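Local coordinates for protein cellulose 1,4-beta-cellobiosidase (Thermobifida fusca, PDB 4JJJ) that probably hydrolyses cellulose, releasing cellobiose, with the glycoside hydrolase family 48 catalytic domain that makes up this chain, at residues 56-59 against 60-64; 89-92 against 93-96; 286-289 against 290-293; 581-584 against 585-588; 595-598 against 599-603. The protein carries 1 engineered substitution. All blocks are in the same frame, centred on the assembly; numbering follows the deposited sequence. Where two conformers were deposited one is given.

Contact 1. Residues 56-59 against 60-64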
loop_
_atom_site.group_PDB
_atom_site.type_symbol
_atom_site.label_atom_id
_atom_site.label_comp_id
_atom_site.label_asym_id
_atom_site.label_seq_id
_atom_site.Cartn_x
_atom_site.Cartn_y
_atom_site.Cartn_z
ATOM N N TYR A 56 2.101 -11.290 -6.294
ATOM C CA TYR A 56 1.943 -12.317 -7.321
ATOM C C TYR A 56 3.165 -12.289 -8.219
ATOM O O TYR A 56 3.787 -13.315 -8.497
ATOM C CB TYR A 56 0.658 -12.077 -8.069
ATOM C CG TYR A 56 0.277 -13.019 -9.201
ATOM C CD1 TYR A 56 0.847 -14.282 -9.376
ATOM C CD2 TYR A 56 -0.686 -12.573 -10.145
ATOM C CE1 TYR A 56 0.449 -15.094 -10.472
ATOM C CE2 TYR A 56 -1.071 -13.354 -11.228
ATOM C CZ TYR A 56 -0.436 -14.567 -11.356
ATOM O OH TYR A 56 -0.773 -15.302 -12.533
ATOM N N LEU A 57 3.609 -11.104 -8.576
ATOM C CA LEU A 57 4.876 -10.940 -9.352
ATOM C C LEU A 57 5.985 -11.581 -8.562
ATOM O O LEU A 57 6.839 -12.330 -9.100
ATOM C CB LEU A 57 5.198 -9.525 -9.638
ATOM C CG LEU A 57 4.204 -8.786 -10.498
ATOM C CD1 LEU A 57 4.606 -7.332 -10.609
ATOM C CD2 LEU A 57 4.082 -9.407 -11.921
ATOM N N TRP A 58 6.110 -11.223 -7.257
ATOM C CA TRP A 58 7.203 -11.696 -6.439
ATOM C C TRP A 58 7.269 -13.226 -6.409
ATOM O O TRP A 58 8.355 -13.866 -6.535
ATOM C CB TRP A 58 7.131 -11.155 -5.016
ATOM C CG TRP A 58 8.378 -11.015 -4.275
ATOM C CD1 TRP A 58 9.660 -11.459 -4.563
ATOM C CD2 TRP A 58 8.495 -10.259 -3.045
ATOM N NE1 TRP A 58 10.536 -11.038 -3.595
ATOM C CE2 TRP A 58 9.840 -10.317 -2.632
ATOM C CE3 TRP A 58 7.538 -9.586 -2.247
ATOM C CZ2 TRP A 58 10.306 -9.694 -1.460
ATOM C CZ3 TRP A 58 8.000 -8.945 -1.062
ATOM C CH2 TRP A 58 9.374 -8.984 -0.701
ATOM N N LEU A 59 6.079 -13.885 -6.280
ATOM C CA LEU A 59 6.041 -15.313 -6.220
ATOM C C LEU A 59 6.515 -15.931 -7.528
ATOM O O LEU A 59 7.301 -16.901 -7.496
ATOM C CB LEU A 59 4.604 -15.725 -5.999
ATOM C CG LEU A 59 4.321 -17.239 -5.795
ATOM C CD1 LEU A 59 4.798 -17.707 -4.442
ATOM C CD2 LEU A 59 2.852 -17.521 -5.978
ATOM N N GLU A 60 6.049 -15.394 -8.645
ATOM C CA GLU A 60 6.493 -15.932 -9.926
ATOM C C GLU A 60 7.914 -15.616 -10.263
ATOM O O GLU A 60 8.534 -16.399 -10.984
ATOM C CB GLU A 60 5.500 -15.502 -11.051
ATOM C CG GLU A 60 4.064 -15.975 -10.848
ATOM C CD GLU A 60 3.812 -17.438 -10.863
ATOM O OE1 GLU A 60 4.775 -18.252 -10.651
ATOM O OE2 GLU A 60 2.613 -17.761 -11.012
ATOM N N ALA A 61 8.455 -14.531 -9.693
ATOM C CA ALA A 61 9.875 -14.261 -9.980
ATOM C C ALA A 61 10.732 -15.305 -9.286
ATOM O O ALA A 61 11.743 -15.824 -9.828
ATOM C CB ALA A 61 10.234 -12.821 -9.535
ATOM N N TYR A 62 10.428 -15.642 -8.038
ATOM C CA TYR A 62 11.130 -16.720 -7.320
ATOM C C TYR A 62 10.884 -18.057 -8.001
ATOM O O TYR A 62 11.800 -18.864 -8.071
ATOM C CB TYR A 62 10.758 -16.808 -5.848
ATOM C CG TYR A 62 11.729 -16.048 -4.945
ATOM C CD1 TYR A 62 11.323 -14.939 -4.243
ATOM C CD2 TYR A 62 13.011 -16.481 -4.846
ATOM C CE1 TYR A 62 12.192 -14.247 -3.422
ATOM C CE2 TYR A 62 13.916 -15.778 -4.044
ATOM C CZ TYR A 62 13.483 -14.663 -3.298
ATOM O OH TYR A 62 14.340 -13.857 -2.505
ATOM N N TYR A 63 9.726 -18.293 -8.553
ATOM C CA TYR A 63 9.528 -19.469 -9.360
ATOM C C TYR A 63 10.485 -19.515 -10.540
ATOM O O TYR A 63 11.086 -20.572 -10.824
ATOM C CB TYR A 63 8.064 -19.605 -9.813
ATOM C CG TYR A 63 7.794 -20.948 -10.529
ATOM C CD1 TYR A 63 7.678 -22.107 -9.772
ATOM C CD2 TYR A 63 7.804 -21.006 -11.890
ATOM C CE1 TYR A 63 7.437 -23.315 -10.411
ATOM C CE2 TYR A 63 7.570 -22.209 -12.568
ATOM C CZ TYR A 63 7.404 -23.332 -11.802
ATOM O OH TYR A 63 7.244 -24.628 -12.390
ATOM N N GLY A 64 10.650 -18.420 -11.266
ATOM C CA GLY A 64 11.710 -18.329 -12.264
ATOM C C GLY A 64 13.082 -18.599 -11.802
ATOM O O GLY A 64 13.861 -19.267 -12.465
HETATM O O HOH W 1 1.370 -16.691 -13.275
HETATM O O HOH W 2 13.492 -10.855 -3.398
#
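Tyr-56 with Glu-60 and Trp-58 with Tyr-62 are two side-chain pairs one helical turn apart on the buried helix 50-67, each pair joined by a water. In the first, Tyr-56 CE1 presents the ring edge to Glu-60 OE2 at 3.5 Å, ring and carboxylate planes standing 50° apart. The bridging water accepts from Tyr-56 OH at 2.7 Å and donates to Glu-60 OE2 at 2.8 Å. A bend at chi2 (-64°) brings the carboxylate beside the ring; Tyr-10 OH bonds its OE1 and Lys-14 its OE2, which probably keeps this buried acid ionised. Helix 50-67 is one of the helices of the (alpha/alpha)6 barrel and lies against helices 2-14, 71-83, 223-242 and 620-637. The second pair lies side by side and points the same way. The five-membered ring of Trp-58 and the Tyr-62 ring are inclined by 21° but slid apart, with little overlap, and Trp-58 NE1 comes to 3.6 Å from Tyr-62 CE1. Their water sits in the indole plane, 3.0 Å from Trp-58 NE1, and donates to Tyr-62 OH at 3.2 Å, while Glu-635 of helix 620-637 bonds the same hydroxyl.

Contact 2. Residues 89-92 against 93-96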
loop_
_atom_site.group_PDB
_atom_site.type_symbol
_atom_site.label_atom_id
_atom_site.label_comp_id
_atom_site.label_asym_id
_atom_site.label_seq_id
_atom_site.Cartn_x
_atom_site.Cartn_y
_atom_site.Cartn_z
ATOM N N LYS A 89 -10.365 2.395 -22.121
ATOM C CA LYS A 89 -11.779 2.398 -21.731
ATOM C C LYS A 89 -11.987 2.922 -20.338
ATOM O O LYS A 89 -12.966 3.658 -20.066
ATOM C CB LYS A 89 -12.401 0.996 -21.875
ATOM C CG LYS A 89 -11.823 -0.092 -20.937
ATOM C CD LYS A 89 -12.311 -1.449 -21.452
ATOM C CE LYS A 89 -12.346 -2.515 -20.399
ATOM N NZ LYS A 89 -11.046 -3.183 -20.235
ATOM N N ASP A 90 -11.072 2.538 -19.443
ATOM C CA ASP A 90 -11.185 2.877 -18.038
ATOM C C ASP A 90 -10.719 4.309 -17.699
ATOM O O ASP A 90 -11.264 4.927 -16.812
ATOM C CB ASP A 90 -10.350 1.900 -17.194
ATOM C CG ASP A 90 -10.682 0.412 -17.474
ATOM O OD1 ASP A 90 -11.853 0.059 -17.140
ATOM O OD2 ASP A 90 -9.773 -0.336 -17.892
ATOM N N GLN A 91 -9.723 4.823 -18.418
ATOM C CA GLN A 91 -9.228 6.198 -18.241
ATOM C C GLN A 91 -9.197 6.922 -19.591
ATOM O O GLN A 91 -8.170 7.198 -20.193
ATOM C CB GLN A 91 -7.837 6.222 -17.561
ATOM C CG GLN A 91 -6.797 5.369 -18.282
ATOM C CD GLN A 91 -5.395 5.599 -17.744
ATOM O OE1 GLN A 91 -4.985 6.739 -17.564
ATOM N NE2 GLN A 91 -4.628 4.527 -17.536
ATOM N N PRO A 92 -10.413 7.251 -20.110
ATOM C CA PRO A 92 -10.475 7.637 -21.557
ATOM C C PRO A 92 -10.202 9.078 -21.945
ATOM O O PRO A 92 -9.935 9.332 -23.158
ATOM C CB PRO A 92 -11.954 7.300 -21.875
ATOM C CG PRO A 92 -12.698 7.484 -20.592
ATOM C CD PRO A 92 -11.709 6.848 -19.576
ATOM N N THR A 93 -10.164 9.999 -20.967
ATOM C CA THR A 93 -10.124 11.437 -21.313
ATOM C C THR A 93 -8.885 12.166 -20.749
ATOM O O THR A 93 -8.962 13.333 -20.444
ATOM C CB THR A 93 -11.420 12.097 -20.885
ATOM O OG1 THR A 93 -11.681 11.852 -19.503
ATOM C CG2 THR A 93 -12.569 11.633 -21.688
ATOM N N ASN A 94 -7.736 11.519 -20.701
ATOM C CA ASN A 94 -6.529 12.211 -20.276
ATOM C C ASN A 94 -6.121 13.340 -21.261
ATOM O O ASN A 94 -5.375 14.227 -20.898
ATOM C CB ASN A 94 -5.341 11.265 -20.108
ATOM C CG ASN A 94 -5.473 10.371 -18.890
ATOM O OD1 ASN A 94 -5.265 10.821 -17.748
ATOM N ND2 ASN A 94 -5.732 9.125 -19.135
ATOM N N SER A 95 -6.616 13.333 -22.482
ATOM C CA SER A 95 -6.238 14.450 -23.427
ATOM C C SER A 95 -6.674 15.798 -22.957
ATOM O O SER A 95 -6.118 16.832 -23.413
ATOM C CB SER A 95 -6.800 14.216 -24.845
ATOM O OG SER A 95 -8.212 14.322 -24.820
ATOM N N ALA A 96 -7.683 15.832 -22.127
ATOM C CA ALA A 96 -8.174 17.071 -21.540
ATOM C C ALA A 96 -7.319 17.614 -20.414
ATOM O O ALA A 96 -7.579 18.717 -19.952
ATOM C CB ALA A 96 -9.589 16.916 -21.050
HETATM O O HOH W 3 -6.948 8.905 -21.856
HETATM O O HOH W 4 -7.885 11.101 -24.004
#
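Gln-91 OE1 is gripped by two N-H groups, Asn-94 ND2 at 3.0 Å and the indole NE1 of Trp-303. Asn-94 comes to the side of the carbonyl, 25° out of its plane, and the two amides stand 67° apart, so they meet obliquely and not as a flat pair. With Gln-91 NE2 given to the carbonyls of Pro-86 and Ile-143, both ends of this buried amide are engaged and its rotation is fixed. The Asn-94 amide is held likewise, its OD1 taking Arg-316 NH2. A water ties backbone to side chain: it donates to Gln-91 O at 2.7 Å and accepts from Asn-94 N and ND2, each at 3.0 Å. A second water spans the next step of the chain, from Pro-92 O at 2.8 Å to Ser-95 N at 3.0 Å. Away from the two waters, Pro-92 CG and Thr-93 CG2 approach loosely at 4.3 Å. Thr-93 turns OG1 between its backbone N and carbonyl carbon (chi1 54°), which suits its bonds to Ser-306 O and Trp-217 NE1. The whole is a loop bend bridged by two waters that runs into the short 3-10 segment 94-96, laid between helix 71-83 and strand 117-118 against the antiparallel sheet containing strands 216-220, 302-306 and 314-317.

Contact 3. Residues 286-289 against 290-293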
loop_
_atom_site.group_PDB
_atom_site.type_symbol
_atom_site.label_atom_id
_atom_site.label_comp_id
_atom_site.label_asym_id
_atom_site.label_seq_id
_atom_site.Cartn_x
_atom_site.Cartn_y
_atom_site.Cartn_z
ATOM N N GLY A 286 2.279 27.943 -5.350
ATOM C CA GLY A 286 2.311 26.872 -6.316
ATOM C C GLY A 286 3.744 26.564 -6.691
ATOM O O GLY A 286 4.548 27.464 -6.920
ATOM N N GLY A 287 4.061 25.303 -6.936
ATOM C CA GLY A 287 5.334 24.952 -7.454
ATOM C C GLY A 287 5.509 25.234 -8.910
ATOM O O GLY A 287 4.523 25.344 -9.694
ATOM N N GLN A 288 6.796 25.350 -9.260
ATOM C CA GLN A 288 7.332 25.504 -10.590
ATOM C C GLN A 288 8.408 24.434 -10.706
ATOM O O GLN A 288 9.253 24.248 -9.791
ATOM C CB GLN A 288 7.992 26.895 -10.695
ATOM C CG GLN A 288 7.130 28.006 -10.088
ATOM C CD GLN A 288 7.857 29.315 -9.805
ATOM O OE1 GLN A 288 7.964 29.775 -8.654
ATOM N NE2 GLN A 288 8.380 29.911 -10.860
ATOM N N GLY A 289 8.344 23.696 -11.781
ATOM C CA GLY A 289 9.391 22.701 -12.051
ATOM C C GLY A 289 9.342 21.660 -10.938
ATOM O O GLY A 289 8.241 21.259 -10.499
ATOM N N LYS A 290 10.510 21.263 -10.428
ATOM C CA LYS A 290 10.510 20.279 -9.377
ATOM C C LYS A 290 10.566 20.818 -7.973
ATOM O O LYS A 290 10.894 20.045 -7.069
ATOM C CB LYS A 290 11.703 19.317 -9.584
ATOM C CG LYS A 290 11.938 18.712 -11.003
ATOM C CD LYS A 290 11.241 17.435 -11.148
ATOM C CE LYS A 290 11.038 16.829 -12.564
ATOM N NZ LYS A 290 12.317 16.171 -13.019
ATOM N N ASP A 291 10.211 22.067 -7.720
ATOM C CA ASP A 291 10.281 22.541 -6.361
ATOM C C ASP A 291 9.120 22.020 -5.473
ATOM O O ASP A 291 9.149 22.162 -4.264
ATOM C CB ASP A 291 10.426 24.055 -6.244
ATOM C CG ASP A 291 9.253 24.806 -6.649
ATOM O OD1 ASP A 291 8.162 24.272 -6.872
ATOM O OD2 ASP A 291 9.436 26.100 -6.820
ATOM N N SER A 292 8.156 21.362 -6.137
ATOM C CA SER A 292 7.035 20.677 -5.496
ATOM C C SER A 292 7.375 19.176 -5.231
ATOM O O SER A 292 6.496 18.457 -4.753
ATOM C CB SER A 292 5.771 20.745 -6.340
ATOM O OG SER A 292 6.003 20.276 -7.658
ATOM N N ALA A 293 8.605 18.742 -5.529
ATOM C CA ALA A 293 8.998 17.377 -5.211
ATOM C C ALA A 293 9.601 17.238 -3.844
ATOM O O ALA A 293 10.582 17.899 -3.539
ATOM C CB ALA A 293 9.926 16.856 -6.278
HETATM O O HOH W 5 7.307 27.889 -6.448
HETATM O O HOH W 6 5.807 22.085 -9.524
#
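Asp-291 folds back onto Gln-288 across a tight reverse turn, whose Gly-289 and Lys-290 have the backbone angles of a type II' beta turn, phi of Gly-289 being 64°. The turn lies in the loop between helix 250-263 and strand 302-306, away from the known metal and sugar sites, and Asp-291 N closes it on Gln-288 O at 3.2 Å. From CB, which lies 3.7 Å from Gln-288 O, the aspartate leads to CG, nearer the same oxygen at 3.2 Å. With chi1 at 69°, CG sits between the backbone N and the carbonyl carbon, and the carboxylate is swung back over the backbone of Gly-287 and Gln-288. OD1 then accepts from Gln-288 N at 3.0 Å, the donor lying 35° out of the carboxylate plane. Gln-288 is thus bonded to Asp-291 through both its N-H and its carbonyl. The same OD1 comes to 3.0 Å from Gly-287 CA, a close approach that Gly-287, having no side chain, leaves room for. OD2 faces a water, 2.8 Å from it, and has a long, weak ion pair with Lys-274. Lys-290 NZ forms a salt bridge with Asp-351. On the far flank a second water donates to Gly-289 O at 2.7 Å and accepts from Ser-292 OG at 2.6 Å.

Contact 4. Residues 581-584 against 585-588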
loop_
_atom_site.group_PDB
_atom_site.type_symbol
_atom_site.label_atom_id
_atom_site.label_comp_id
_atom_site.label_asym_id
_atom_site.label_seq_id
_atom_site.Cartn_x
_atom_site.Cartn_y
_atom_site.Cartn_z
ATOM N N GLY A 581 -27.892 7.061 9.608
ATOM C CA GLY A 581 -28.214 5.941 10.445
ATOM C C GLY A 581 -27.817 4.534 9.889
ATOM O O GLY A 581 -27.928 3.566 10.564
ATOM N N ALA A 582 -27.345 4.518 8.640
ATOM C CA ALA A 582 -26.720 3.327 8.116
ATOM C C ALA A 582 -25.511 2.912 8.917
ATOM O O ALA A 582 -24.940 3.667 9.706
ATOM C CB ALA A 582 -26.413 3.501 6.662
ATOM N N THR A 583 -25.097 1.668 8.696
ATOM C CA THR A 583 -23.921 1.089 9.386
ATOM C C THR A 583 -23.068 0.429 8.312
ATOM O O THR A 583 -23.463 0.259 7.142
ATOM C CB THR A 583 -24.266 0.053 10.411
ATOM O OG1 THR A 583 -24.860 -1.045 9.675
ATOM C CG2 THR A 583 -25.184 0.588 11.563
ATOM N N PHE A 584 -21.839 0.120 8.677
ATOM C CA PHE A 584 -20.946 -0.687 7.787
ATOM C C PHE A 584 -21.679 -1.902 7.213
ATOM O O PHE A 584 -21.593 -2.194 6.001
ATOM C CB PHE A 584 -19.694 -1.104 8.610
ATOM C CG PHE A 584 -18.749 -2.061 7.883
ATOM C CD1 PHE A 584 -18.979 -3.429 7.866
ATOM C CD2 PHE A 584 -17.662 -1.559 7.190
ATOM C CE1 PHE A 584 -18.119 -4.287 7.236
ATOM C CE2 PHE A 584 -16.820 -2.413 6.511
ATOM C CZ PHE A 584 -17.056 -3.769 6.541
ATOM N N LEU A 585 -22.376 -2.604 8.080
ATOM C CA LEU A 585 -23.117 -3.770 7.684
ATOM C C LEU A 585 -24.334 -3.465 6.843
ATOM O O LEU A 585 -24.570 -4.165 5.847
ATOM C CB LEU A 585 -23.519 -4.609 8.892
ATOM C CG LEU A 585 -24.396 -5.799 8.567
ATOM C CD1 LEU A 585 -23.619 -6.843 7.811
ATOM C CD2 LEU A 585 -24.969 -6.361 9.859
ATOM N N SER A 586 -25.066 -2.408 7.179
ATOM C CA SER A 586 -26.271 -2.138 6.433
ATOM C C SER A 586 -26.055 -1.718 4.984
ATOM O O SER A 586 -26.964 -1.907 4.120
ATOM C CB SER A 586 -27.216 -1.146 7.167
ATOM O OG SER A 586 -26.827 0.170 6.927
ATOM N N ILE A 587 -24.852 -1.240 4.616
ATOM C CA ILE A 587 -24.553 -0.965 3.226
ATOM C C ILE A 587 -23.666 -2.038 2.601
ATOM O O ILE A 587 -23.177 -1.878 1.464
ATOM C CB ILE A 587 -23.928 0.414 3.006
ATOM C CG1 ILE A 587 -22.591 0.679 3.739
ATOM C CG2 ILE A 587 -24.875 1.454 3.468
ATOM C CD1 ILE A 587 -21.830 1.846 3.188
ATOM N N ARG A 588 -23.530 -3.119 3.358
ATOM C CA ARG A 588 -22.822 -4.354 2.897
ATOM C C ARG A 588 -23.609 -5.620 3.367
ATOM O O ARG A 588 -23.080 -6.534 3.971
ATOM C CB ARG A 588 -21.384 -4.394 3.451
ATOM C CG ARG A 588 -20.536 -3.216 3.000
ATOM C CD ARG A 588 -19.213 -3.264 3.737
ATOM N NE ARG A 588 -18.264 -2.186 3.449
ATOM C CZ ARG A 588 -18.366 -0.961 3.987
ATOM N NH1 ARG A 588 -19.361 -0.596 4.725
ATOM N NH2 ARG A 588 -17.409 -0.040 3.771
#
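Phe-584 and Arg-588 stack flat: the guanidinium lies on one face of the ring, centres 3.8 Å apart and planes only 14° from parallel. Arg-588 ends a type I beta turn that begins at Leu-585, directly after Phe-584, in the loop between strand 577-578 and helix 597-604. Phe-584 CE2 stands over the centre of the guanidinium, while Arg-588 CD makes a CH-pi contact 3.7 Å from the centroid of the Phe-584 ring. The group is pinned at its edge too, since Arg-588 NH1 donates to Phe-584 O at 3.0 Å, close to the guanidinium plane and on a lone pair in the carbonyl plane. Stack and bond act at right angles to each other and leave little freedom to rotate. The arginine reaches there with CG beside its backbone N (chi1 -61°) and an extended chain up to NE. Beyond it, NH2 takes a salt bridge to Asp-43 and a bond to Thr-186 O, which probably spreads the charge over several partners, and Trp-184 meets the phenylalanine ring. Behind the stack, Arg-588 N closes the turn on Leu-585 O. A reciprocal pair of side-chain-to-backbone bonds joins Thr-583 and Ser-586: Ser-586 N donates to Thr-583 OG1 and Thr-583 N to Ser-586 OG, both at 2.9 Å. Ile-587 N adds a bond to Thr-583 O at 3.2 Å. The side chain of Thr-583 is about 8 Å from a bound calcium ion. Ala-582 CB closes against Ile-587 CG2 at 4.1 Å.

Contact 5. Residues 595-598 against 599-603. With ZN (zinc ion), chain Q.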
loop_
_atom_site.group_PDB
_atom_site.type_symbol
_atom_site.label_atom_id
_atom_site.label_comp_id
_atom_site.label_asym_id
_atom_site.label_seq_id
_atom_site.Cartn_x
_atom_site.Cartn_y
_atom_site.Cartn_z
ATOM N N PRO A 595 -20.039 -17.283 5.525
ATOM C CA PRO A 595 -19.971 -18.366 6.499
ATOM C C PRO A 595 -19.511 -18.013 7.888
ATOM O O PRO A 595 -19.850 -18.721 8.823
ATOM C CB PRO A 595 -19.083 -19.386 5.843
ATOM C CG PRO A 595 -18.323 -18.644 4.836
ATOM C CD PRO A 595 -19.191 -17.492 4.361
ATOM N N LEU A 596 -18.737 -16.897 8.030
ATOM C CA LEU A 596 -18.291 -16.521 9.396
ATOM C C LEU A 596 -19.341 -15.714 10.139
ATOM O O LEU A 596 -19.185 -15.440 11.323
ATOM C CB LEU A 596 -16.962 -15.759 9.218
ATOM C CG LEU A 596 -16.245 -15.441 10.532
ATOM C CD1 LEU A 596 -15.671 -16.682 11.111
ATOM C CD2 LEU A 596 -15.078 -14.501 10.245
ATOM N N TRP A 597 -20.319 -15.211 9.425
ATOM C CA TRP A 597 -21.254 -14.255 9.985
ATOM C C TRP A 597 -21.933 -14.782 11.264
ATOM O O TRP A 597 -21.977 -14.075 12.298
ATOM C CB TRP A 597 -22.259 -13.697 8.998
ATOM C CG TRP A 597 -23.223 -12.825 9.637
ATOM C CD1 TRP A 597 -24.513 -13.142 9.907
ATOM C CD2 TRP A 597 -23.023 -11.532 10.166
ATOM N NE1 TRP A 597 -25.160 -12.113 10.504
ATOM C CE2 TRP A 597 -24.254 -11.131 10.751
ATOM C CE3 TRP A 597 -21.931 -10.666 10.248
ATOM C CZ2 TRP A 597 -24.453 -9.925 11.413
ATOM C CZ3 TRP A 597 -22.130 -9.423 10.921
ATOM C CH2 TRP A 597 -23.353 -9.092 11.491
ATOM N N PRO A 598 -22.460 -16.028 11.227
ATOM C CA PRO A 598 -23.139 -16.427 12.455
ATOM C C PRO A 598 -22.286 -16.375 13.722
ATOM O O PRO A 598 -22.745 -16.033 14.805
ATOM C CB PRO A 598 -23.620 -17.860 12.144
ATOM C CG PRO A 598 -23.793 -17.864 10.673
ATOM C CD PRO A 598 -22.578 -17.061 10.195
ATOM N N GLN A 599 -21.016 -16.820 13.596
ATOM C CA GLN A 599 -20.119 -16.735 14.736
ATOM C C GLN A 599 -19.831 -15.281 15.180
ATOM O O GLN A 599 -19.707 -14.976 16.412
ATOM C CB GLN A 599 -18.795 -17.355 14.433
ATOM C CG GLN A 599 -18.763 -18.830 14.474
ATOM C CD GLN A 599 -17.481 -19.402 13.805
ATOM O OE1 GLN A 599 -17.446 -19.719 12.601
ATOM N NE2 GLN A 599 -16.428 -19.445 14.591
ATOM N N VAL A 600 -19.685 -14.367 14.209
ATOM C CA VAL A 600 -19.494 -12.928 14.534
ATOM C C VAL A 600 -20.722 -12.412 15.289
ATOM O O VAL A 600 -20.602 -11.786 16.390
ATOM C CB VAL A 600 -19.124 -12.099 13.316
ATOM C CG1 VAL A 600 -19.174 -10.614 13.599
ATOM C CG2 VAL A 600 -17.762 -12.611 12.735
ATOM N N GLU A 601 -21.913 -12.632 14.688
ATOM C CA GLU A 601 -23.097 -12.090 15.329
ATOM C C GLU A 601 -23.358 -12.705 16.714
ATOM O O GLU A 601 -23.857 -12.013 17.661
ATOM C CB GLU A 601 -24.324 -12.204 14.406
ATOM C CG GLU A 601 -25.534 -11.485 14.974
ATOM C CD GLU A 601 -26.658 -11.349 14.024
ATOM O OE1 GLU A 601 -26.771 -12.112 13.031
ATOM O OE2 GLU A 601 -27.514 -10.399 14.160
ATOM N N ALA A 602 -23.100 -13.990 16.864
ATOM C CA ALA A 602 -23.272 -14.717 18.153
ATOM C C ALA A 602 -22.346 -14.099 19.177
ATOM O O ALA A 602 -22.727 -13.895 20.313
ATOM C CB ALA A 602 -23.020 -16.196 18.021
ATOM N N HIS A 603 -21.115 -13.715 18.791
ATOM C CA HIS A 603 -20.291 -13.041 19.754
ATOM C C HIS A 603 -20.801 -11.653 20.101
ATOM O O HIS A 603 -20.835 -11.247 21.261
ATOM C CB HIS A 603 -18.821 -12.927 19.165
ATOM C CG HIS A 603 -17.980 -11.943 19.884
ATOM N ND1 HIS A 603 -17.600 -12.173 21.182
ATOM C CD2 HIS A 603 -17.523 -10.725 19.554
ATOM C CE1 HIS A 603 -16.905 -11.132 21.608
ATOM N NE2 HIS A 603 -16.893 -10.219 20.671
HETATM ZN ZN ZN Q . -15.708 -8.608 20.725
HETATM O O HOH W 7 -19.918 -18.843 11.608
HETATM O O HOH W 8 -13.906 -9.383 21.479
#
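Trp-597 and Val-600, with Leu-596, form the packed side of the contact on helix 597-604, while Pro-598 and Gln-599 face solvent. Leu-596 CG meets Val-600 CG2 at 3.9 Å, the two side chains crossing at a slant, and the other methyl of Val-600, CG1, touches Trp-597 CZ3 at 4.2 Å. Over one face of the indole, toward its rim, lies Glu-601 CB; the CG of Trp-597 stands anti to its N (chi1 176°), which brings the ring alongside that residue. Leu-552 and Leu-585 pack on the tryptophan and Met-37 on the valine. Glu-601 N donates to Trp-597 O at 2.8 Å in a nearly straight bond. On the outer side water does the joining. One molecule donates to Pro-595 O at 2.8 Å and to Gln-599 OE1 at 2.8 Å, and accepts from Gln-599 N at 3.0 Å, so the water links the backbone N-H and side chain of Gln-599 to Pro-595 O. Farther along, His-603 NE2 binds a zinc ion at 2.0 Å, together with a water and two atoms from elsewhere in the structure. His-603 ND1 donates to Val-610 O, which fixes the ring's rotation and implies a proton on ND1, with NE2 left to give its lone pair to the metal; the carbonyl probably makes the imidazole a stronger electron donor.

Overall arrangement
All five contacts belong to the one family 48 domain and follow one another along the chain. Contacts 4 and 5 touch, centres 17 Å apart, where Leu-585 CD2 meets Trp-597 CH2 at 3.6 Å. Contacts 2 and 3, centres 25 Å apart, do not meet, and contact 3 lies across the chain's centre from contact 5, their centres about 52 Å apart. Contact 1 shares helix 50-67 with Glu-51, the predicted proton donor, and packs on helix 223-242, which carries the engineered Asn-224 at the predicted nucleophile position. Bound glucose lies about 12 Å from the Trp-58 side chain in contact 1 and about 11 Å from that of Thr-93 in contact 2.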